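Local structure of malonyl CoA-acyl carrier protein transacylase (Clostridium perfringens, 3PTW) at residues L7-G12 against T68-I73; E21-F26 against L47-P52; K34-S37 against D43-E46. The protein probably transfers malonyl groups from coenzyme A to acyl carrier protein, the step that supplies malonyl units for fatty acid synthesis. All coordinates share one frame; numbering follows the deposited sequence.

Contact 1. Residues L7-G12 against T68-I73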
loop_
_atom_site.group_PDB
_atom_site.type_symbol
_atom_site.label_atom_id
_atom_site.label_comp_id
_atom_site.label_asym_id
_atom_site.label_seq_id
_atom_site.Cartn_x
_atom_site.Cartn_y
_atom_site.Cartn_z
ATOM N N LEU A 7 -4.665 -0.168 8.419
ATOM C CA LEU A 7 -4.385 -0.296 6.990
ATOM C C LEU A 7 -3.741 1.008 6.554
ATOM O O LEU A 7 -4.262 2.093 6.835
ATOM C CB LEU A 7 -5.669 -0.543 6.180
ATOM C CG LEU A 7 -6.556 -1.738 6.549
ATOM C CD1 LEU A 7 -7.835 -1.710 5.745
ATOM C CD2 LEU A 7 -5.847 -3.079 6.396
ATOM N N PHE A 8 -2.600 0.912 5.895
ATOM C CA PHE A 8 -1.898 2.129 5.496
ATOM C C PHE A 8 -2.021 2.372 4.012
ATOM O O PHE A 8 -1.758 1.468 3.205
ATOM C CB PHE A 8 -0.440 2.086 5.946
ATOM C CG PHE A 8 -0.288 1.997 7.439
ATOM C CD1 PHE A 8 -0.424 3.147 8.232
ATOM C CD2 PHE A 8 -0.052 0.769 8.053
ATOM C CE1 PHE A 8 -0.312 3.077 9.608
ATOM C CE2 PHE A 8 0.062 0.678 9.444
ATOM C CZ PHE A 8 -0.069 1.839 10.229
ATOM N N ALA A 9 -2.424 3.599 3.675
ATOM C CA ALA A 9 -2.620 4.043 2.285
ATOM C C ALA A 9 -1.375 3.911 1.436
ATOM O O ALA A 9 -0.251 3.952 1.953
ATOM C CB ALA A 9 -3.094 5.471 2.259
ATOM N N GLY A 10 -1.573 3.787 0.126
ATOM C CA GLY A 10 -0.465 3.582 -0.798
ATOM C C GLY A 10 -0.530 4.430 -2.053
ATOM O O GLY A 10 -1.272 5.432 -2.120
ATOM N N GLN A 11 0.250 4.024 -3.053
ATOM C CA GLN A 11 0.382 4.809 -4.277
ATOM C C GLN A 11 -0.983 4.894 -4.963
ATOM O O GLN A 11 -1.718 3.910 -5.006
ATOM C CB GLN A 11 1.473 4.209 -5.190
ATOM C CG GLN A 11 1.701 4.965 -6.501
ATOM C CD GLN A 11 3.082 4.727 -7.112
ATOM O OE1 GLN A 11 4.109 4.817 -6.433
ATOM N NE2 GLN A 11 3.108 4.452 -8.411
ATOM N N GLY A 12 -1.323 6.086 -5.454
ATOM C CA GLY A 12 -2.588 6.309 -6.152
ATOM C C GLY A 12 -3.599 7.108 -5.357
ATOM O O GLY A 12 -4.503 7.724 -5.934
ATOM N N THR A 68 5.364 9.602 4.730
ATOM C CA THR A 68 5.409 10.701 5.694
ATOM C C THR A 68 4.018 11.063 6.184
ATOM O O THR A 68 3.809 11.285 7.373
ATOM C CB THR A 68 6.041 11.999 5.071
ATOM O OG1 THR A 68 7.357 11.713 4.577
ATOM C CG2 THR A 68 6.121 13.116 6.112
ATOM N N THR A 69 3.087 11.156 5.246
ATOM C CA THR A 69 1.701 11.488 5.538
ATOM C C THR A 69 1.055 10.426 6.444
ATOM O O THR A 69 0.445 10.766 7.472
ATOM C CB THR A 69 0.935 11.729 4.221
ATOM O OG1 THR A 69 1.399 12.965 3.649
ATOM C CG2 THR A 69 -0.580 11.803 4.442
ATOM N N ASN A 70 1.223 9.156 6.071
ATOM C CA ASN A 70 0.781 8.011 6.886
ATOM C C ASN A 70 1.317 8.055 8.327
ATOM O O ASN A 70 0.586 7.773 9.278
ATOM C CB ASN A 70 1.158 6.676 6.212
ATOM C CG ASN A 70 0.372 6.406 4.918
ATOM O OD1 ASN A 70 -0.471 7.198 4.519
ATOM N ND2 ASN A 70 0.651 5.273 4.263
ATOM N N MET A 71 2.583 8.441 8.478
ATOM C CA MET A 71 3.229 8.484 9.786
ATOM C C MET A 71 2.717 9.657 10.639
ATOM O O MET A 71 2.411 9.487 11.824
ATOM C CB MET A 71 4.750 8.559 9.604
ATOM C CG MET A 71 5.577 8.396 10.877
ATOM S SD MET A 71 5.387 6.819 11.753
ATOM C CE MET A 71 6.668 7.004 12.993
ATOM N N ALA A 72 2.617 10.832 10.023
ATOM C CA ALA A 72 2.078 12.024 10.678
ATOM C C ALA A 72 0.681 11.779 11.259
ATOM O O ALA A 72 0.395 12.215 12.357
ATOM C CB ALA A 72 2.049 13.195 9.694
ATOM N N ILE A 73 -0.167 11.066 10.517
ATOM C CA ILE A 73 -1.505 10.693 10.985
ATOM C C ILE A 73 -1.466 9.624 12.087
ATOM O O ILE A 73 -2.130 9.752 13.129
ATOM C CB ILE A 73 -2.400 10.212 9.809
ATOM C CG1 ILE A 73 -2.656 11.373 8.835
ATOM C CG2 ILE A 73 -3.737 9.621 10.331
ATOM C CD1 ILE A 73 -3.219 10.946 7.475
#
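Asn70 points the N-H end of its carboxamide at the carbonyl of Ala9 and packs against Phe8 as well. The grip is a single hydrogen bond, made among three buried residues: Asn70 ND2 donates to Ala9 O at 2.8 Å, and the N-H...O angle of 154° makes it fairly straight. Ala9 O lies practically in the amide plane of Asn70, whereas seen from the acceptor the donor is tilted 22° from the carbonyl plane of Ala9. The other branch of the amide has an apolar neighbour, since Asn70 OD1 stands 3.9 Å from Ala9 CB. With CG of Asn70 trans to its own carbonyl carbon (chi1 -68°), the amide projects from helix 59-79 toward the end of strand 4-8, whose residue Phe8 comes nearest to Asn70, 6.6 Å between the two CA atoms.

This strand lies inside the mixed, largely parallel sheet of the acyltransferase fold, between strands 86-89 and 269-273, and the contact marks the point where the chain leaves it for the loop that begins at Ala9. Phe8 adds apolar cover: its CB is 3.8 Å from Asn70 ND2, and Asn70 CB approaches the Phe8 ring obliquely. Beyond the pair, the same ring packs on Ser96, Ala97 and His100 of helix 93-100, and it touches the segment with a GxSxG pattern (Gly89, Ser91, Gly93), which probably forms the nucleophile elbow as in related acyltransferases. Asn70 ND2 has a second partner on that same helix, a hydrogen bond with Ser96 OG, which together with the bond to Ala9 O fixes the rotation of the amide.

Contact 2. Residues E21-F26 against L47-P52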
loop_
_atom_site.group_PDB
_atom_site.type_symbol
_atom_site.label_atom_id
_atom_site.label_comp_id
_atom_site.label_asym_id
_atom_site.label_seq_id
_atom_site.Cartn_x
_atom_site.Cartn_y
_atom_site.Cartn_z
ATOM N N GLU A 21 -3.889 19.153 7.350
ATOM C CA GLU A 21 -4.773 19.375 8.510
ATOM C C GLU A 21 -4.188 18.790 9.786
ATOM O O GLU A 21 -4.288 19.404 10.856
ATOM C CB GLU A 21 -6.193 18.857 8.264
ATOM C CG GLU A 21 -6.987 19.704 7.277
ATOM C CD GLU A 21 -8.427 19.250 7.106
ATOM O OE1 GLU A 21 -8.898 18.351 7.832
ATOM O OE2 GLU A 21 -9.104 19.814 6.235
ATOM N N PHE A 22 -3.563 17.619 9.673
ATOM C CA PHE A 22 -2.826 17.056 10.808
ATOM C C PHE A 22 -1.600 17.876 11.156
ATOM O O PHE A 22 -1.301 18.081 12.340
ATOM C CB PHE A 22 -2.446 15.597 10.559
ATOM C CG PHE A 22 -3.513 14.638 10.981
ATOM C CD1 PHE A 22 -3.396 13.940 12.180
ATOM C CD2 PHE A 22 -4.658 14.468 10.209
ATOM C CE1 PHE A 22 -4.391 13.058 12.592
ATOM C CE2 PHE A 22 -5.659 13.597 10.613
ATOM C CZ PHE A 22 -5.519 12.888 11.816
ATOM N N PHE A 23 -0.899 18.337 10.120
ATOM C CA PHE A 23 0.300 19.152 10.294
ATOM C C PHE A 23 -0.025 20.373 11.142
ATOM O O PHE A 23 0.698 20.671 12.086
ATOM C CB PHE A 23 0.880 19.591 8.938
ATOM C CG PHE A 23 2.064 20.523 9.056
ATOM C CD1 PHE A 23 3.364 20.020 9.095
ATOM C CD2 PHE A 23 1.877 21.910 9.149
ATOM C CE1 PHE A 23 4.460 20.881 9.214
ATOM C CE2 PHE A 23 2.963 22.780 9.276
ATOM C CZ PHE A 23 4.256 22.265 9.307
ATOM N N ASP A 24 -1.124 21.054 10.804
ATOM C CA ASP A 24 -1.527 22.289 11.480
ATOM C C ASP A 24 -2.166 22.086 12.846
ATOM O O ASP A 24 -2.221 23.016 13.648
ATOM C CB ASP A 24 -2.481 23.100 10.597
ATOM C CG ASP A 24 -1.823 23.592 9.323
ATOM O OD1 ASP A 24 -0.586 23.642 9.277
ATOM O OD2 ASP A 24 -2.551 23.942 8.368
ATOM N N ASN A 25 -2.650 20.880 13.117
ATOM C CA ASN A 25 -3.475 20.672 14.315
ATOM C C ASN A 25 -2.867 19.753 15.364
ATOM O O ASN A 25 -3.341 19.709 16.496
ATOM C CB ASN A 25 -4.873 20.190 13.916
ATOM C CG ASN A 25 -5.623 21.224 13.113
ATOM O OD1 ASN A 25 -6.161 22.177 13.664
ATOM N ND2 ASN A 25 -5.647 21.051 11.800
ATOM N N PHE A 26 -1.819 19.022 14.986
ATOM C CA PHE A 26 -1.139 18.147 15.928
ATOM C C PHE A 26 0.365 18.357 15.878
ATOM O O PHE A 26 0.974 18.239 14.813
ATOM C CB PHE A 26 -1.537 16.685 15.679
ATOM C CG PHE A 26 -3.022 16.467 15.697
ATOM C CD1 PHE A 26 -3.727 16.505 16.904
ATOM C CD2 PHE A 26 -3.728 16.307 14.510
ATOM C CE1 PHE A 26 -5.114 16.343 16.920
ATOM C CE2 PHE A 26 -5.116 16.142 14.513
ATOM C CZ PHE A 26 -5.808 16.159 15.719
ATOM N N LEU A 47 6.177 19.774 -0.662
ATOM C CA LEU A 47 5.858 18.700 -1.607
ATOM C C LEU A 47 4.421 18.223 -1.422
ATOM O O LEU A 47 3.684 18.065 -2.396
ATOM C CB LEU A 47 6.833 17.509 -1.475
ATOM C CG LEU A 47 6.551 16.221 -2.275
ATOM C CD1 LEU A 47 6.443 16.461 -3.803
ATOM C CD2 LEU A 47 7.580 15.128 -1.990
ATOM N N CYS A 48 4.032 18.002 -0.167
ATOM C CA CYS A 48 2.728 17.433 0.150
ATOM C C CYS A 48 1.599 18.449 0.121
ATOM O O CYS A 48 0.487 18.124 -0.302
ATOM C CB CYS A 48 2.760 16.762 1.520
ATOM S SG CYS A 48 3.656 15.214 1.483
ATOM N N PHE A 49 1.886 19.668 0.579
ATOM C CA PHE A 49 0.839 20.660 0.789
ATOM C C PHE A 49 0.620 21.491 -0.459
ATOM O O PHE A 49 -0.507 21.886 -0.738
ATOM C CB PHE A 49 1.126 21.558 2.014
ATOM C CG PHE A 49 1.471 20.793 3.282
ATOM C CD1 PHE A 49 1.040 19.472 3.470
ATOM C CD2 PHE A 49 2.217 21.402 4.292
ATOM C CE1 PHE A 49 1.359 18.772 4.630
ATOM C CE2 PHE A 49 2.535 20.714 5.460
ATOM C CZ PHE A 49 2.115 19.393 5.631
ATOM N N ASN A 50 1.689 21.734 -1.219
ATOM C CA ASN A 50 1.597 22.564 -2.421
ATOM C C ASN A 50 1.945 21.879 -3.726
ATOM O O ASN A 50 1.295 22.130 -4.735
ATOM C CB ASN A 50 2.442 23.821 -2.260
ATOM C CG ASN A 50 1.828 24.793 -1.293
ATOM O OD1 ASN A 50 0.699 25.229 -1.487
ATOM N ND2 ASN A 50 2.559 25.127 -0.233
ATOM N N ASP A 51 2.974 21.028 -3.696
ATOM C CA ASP A 51 3.537 20.385 -4.902
ATOM C C ASP A 51 3.839 21.334 -6.087
ATOM O O ASP A 51 3.388 21.075 -7.216
ATOM C CB ASP A 51 2.649 19.219 -5.353
ATOM C CG ASP A 51 3.295 18.375 -6.434
ATOM O OD1 ASP A 51 2.547 17.688 -7.174
ATOM O OD2 ASP A 51 4.543 18.410 -6.550
ATOM N N PRO A 52 4.635 22.403 -5.847
ATOM C CA PRO A 52 4.882 23.445 -6.859
ATOM C C PRO A 52 5.788 23.034 -8.030
ATOM O O PRO A 52 5.922 23.796 -8.990
ATOM C CB PRO A 52 5.567 24.557 -6.052
ATOM C CG PRO A 52 6.266 23.835 -4.958
ATOM C CD PRO A 52 5.369 22.681 -4.596
#
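An aromatic pair joins two short surface helices, 20-25 and 44-49, in the helical region that follows strand 4-8. The two rings form a T-shaped (edge-to-face) stack in which Phe49 supplies the edge and Phe23 the face: the centroids are 5.1 Å apart and the planes stand at 63°, short of perpendicular. Phe49 CE2 sits 3.6 Å above the plane of the Phe23 ring, displaced toward its rim, so the approach is off-centre. The adjacent corner of the edge reaches past the ring to its stem, where Phe49 CZ meets Phe23 CB at 3.5 Å, the shortest approach between the segments. Phe23 holds CG trans to its backbone N (chi1 176°), which sends the ring from helix 20-25 out toward the end of helix 44-49 and presents its face to Phe49.

Helix 27-40 backs both partners, for Phe23 also touches Lys34 and the Phe49 ring meets that of Phe33 with planes at about 45°. Beyond Phe49 the chain turns away through Asp51, whose positive phi marks its departure from helical geometry. Edge-to-face pairing between phenylalanines is a common way of packing neighbouring helices, here between two short surface helices of the acyltransferase fold.

Contact 3. Residues K34-S37 against D43-E46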
loop_
_atom_site.group_PDB
_atom_site.type_symbol
_atom_site.label_atom_id
_atom_site.label_comp_id
_atom_site.label_asym_id
_atom_site.label_seq_id
_atom_site.Cartn_x
_atom_site.Cartn_y
_atom_site.Cartn_z
ATOM N N LYS A 34 8.859 17.521 9.818
ATOM C CA LYS A 34 10.178 18.089 10.088
ATOM C C LYS A 34 11.275 17.026 9.931
ATOM O O LYS A 34 12.286 17.257 9.273
ATOM C CB LYS A 34 10.211 18.704 11.495
ATOM C CG LYS A 34 10.218 20.229 11.539
ATOM C CD LYS A 34 8.903 20.852 11.119
ATOM C CE LYS A 34 9.022 22.371 11.056
ATOM N NZ LYS A 34 7.969 22.957 10.179
ATOM N N ARG A 35 11.042 15.852 10.507
ATOM C CA ARG A 35 12.004 14.756 10.475
ATOM C C ARG A 35 12.185 14.174 9.065
ATOM O O ARG A 35 13.280 13.734 8.698
ATOM C CB ARG A 35 11.568 13.657 11.444
ATOM C CG ARG A 35 11.741 14.011 12.918
ATOM C CD ARG A 35 10.941 13.063 13.805
ATOM N NE ARG A 35 11.348 11.662 13.661
ATOM C CZ ARG A 35 10.606 10.607 14.004
ATOM N NH1 ARG A 35 11.083 9.375 13.827
ATOM N NH2 ARG A 35 9.393 10.771 14.514
ATOM N N SER A 36 11.103 14.167 8.287
ATOM C CA SER A 36 11.136 13.613 6.943
ATOM C C SER A 36 11.954 14.533 6.057
ATOM O O SER A 36 12.799 14.079 5.270
ATOM C CB SER A 36 9.720 13.439 6.386
ATOM O OG SER A 36 9.769 12.832 5.100
ATOM N N SER A 37 11.701 15.826 6.203
ATOM C CA SER A 37 12.481 16.842 5.515
ATOM C C SER A 37 13.961 16.733 5.853
ATOM O O SER A 37 14.792 16.717 4.949
ATOM C CB SER A 37 11.958 18.236 5.843
ATOM O OG SER A 37 10.681 18.397 5.275
ATOM N N ASP A 43 12.067 19.758 1.025
ATOM C CA ASP A 43 10.940 20.354 1.725
ATOM C C ASP A 43 9.674 19.504 1.544
ATOM O O ASP A 43 8.905 19.690 0.593
ATOM C CB ASP A 43 10.726 21.805 1.268
ATOM C CG ASP A 43 9.837 22.596 2.216
ATOM O OD1 ASP A 43 8.948 22.004 2.869
ATOM O OD2 ASP A 43 10.023 23.824 2.305
ATOM N N MET A 44 9.471 18.573 2.475
ATOM C CA MET A 44 8.351 17.636 2.411
ATOM C C MET A 44 7.001 18.286 2.667
ATOM O O MET A 44 5.985 17.832 2.148
ATOM C CB MET A 44 8.581 16.460 3.366
ATOM C CG MET A 44 9.738 15.583 2.930
ATOM S SD MET A 44 9.490 14.961 1.246
ATOM C CE MET A 44 8.113 13.831 1.540
ATOM N N GLU A 45 6.995 19.345 3.473
ATOM C CA GLU A 45 5.797 20.152 3.680
ATOM C C GLU A 45 5.310 20.708 2.353
ATOM O O GLU A 45 4.179 20.452 1.945
ATOM C CB GLU A 45 6.079 21.294 4.654
ATOM C CG GLU A 45 6.243 20.833 6.086
ATOM C CD GLU A 45 6.822 21.911 6.972
ATOM O OE1 GLU A 45 7.657 21.577 7.837
ATOM O OE2 GLU A 45 6.446 23.095 6.804
ATOM N N GLU A 46 6.190 21.432 1.667
ATOM C CA GLU A 46 5.889 21.985 0.355
ATOM C C GLU A 46 5.471 20.904 -0.646
ATOM O O GLU A 46 4.508 21.094 -1.386
ATOM C CB GLU A 46 7.088 22.784 -0.162
ATOM C CG GLU A 46 6.815 23.647 -1.383
ATOM C CD GLU A 46 5.848 24.808 -1.130
ATOM O OE1 GLU A 46 5.446 25.048 0.041
ATOM O OE2 GLU A 46 5.490 25.481 -2.125
HETATM O O HOH W 1 9.504 20.168 6.642
#
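Met44, Ser37 and Glu45 bury the most surface where helix 27-40 meets the start of helix 44-49. Ser37 OG accepts a hydrogen bond from Met44 N at 3.1 Å, with an N-H...O angle of 156°, and is also hydrogen-bonded to Phe33 O. Its hydroxyl lies trans to the Ser37 carbonyl carbon (chi1 -68°), beside the first turn of the second helix and 3.4 Å from Met44 CB. Met44, bent at chi2 and chi3, curls its chain against Ser36: Met44 CG rests 3.5 Å from Ser36 OG, whose own polar partner is Thr68 of helix 59-79.

Farther out, Glu45 and Lys34 form a salt bridge, Glu45 OE1 to Lys34 NZ at 2.7 Å. The ammonium meets OE1 on its syn side, 24° out of the carboxylate plane, after the lysine chain has folded over at chi2. One water connects the two sets of bonds, lying 2.5 Å from Ser37 OG and donating to Glu45 OE1. Asp43 caps the helix it precedes, its OD1 accepting from Glu46 N. The contact passes from buried packing of Met44 against two serine hydroxyls to charge pairing at Glu45 and Lys34, where ammonium and water would tend to keep Glu45 ionised.

Overall arrangement
From the N terminus, strand 4-8 enters the central sheet, and contact 1 closes the widest loop by bringing helix 59-79 back to that strand's end. Within this span, contact 2 joins helix 20-25 to helix 44-49, and inside contact 2 in turn contact 3 pairs helix 27-40 with the start of helix 44-49. The three loops are thus concentric and none cross. Contacts 2 and 3 share helix 44-49, their centres about 9 Å apart, and Phe23 of one packs against Glu45 of the other. Phe22 on Ile73, and Cys48 SG packed on Thr69 OG1, link the outer helices to helix 59-79, which stands between them and the sheet.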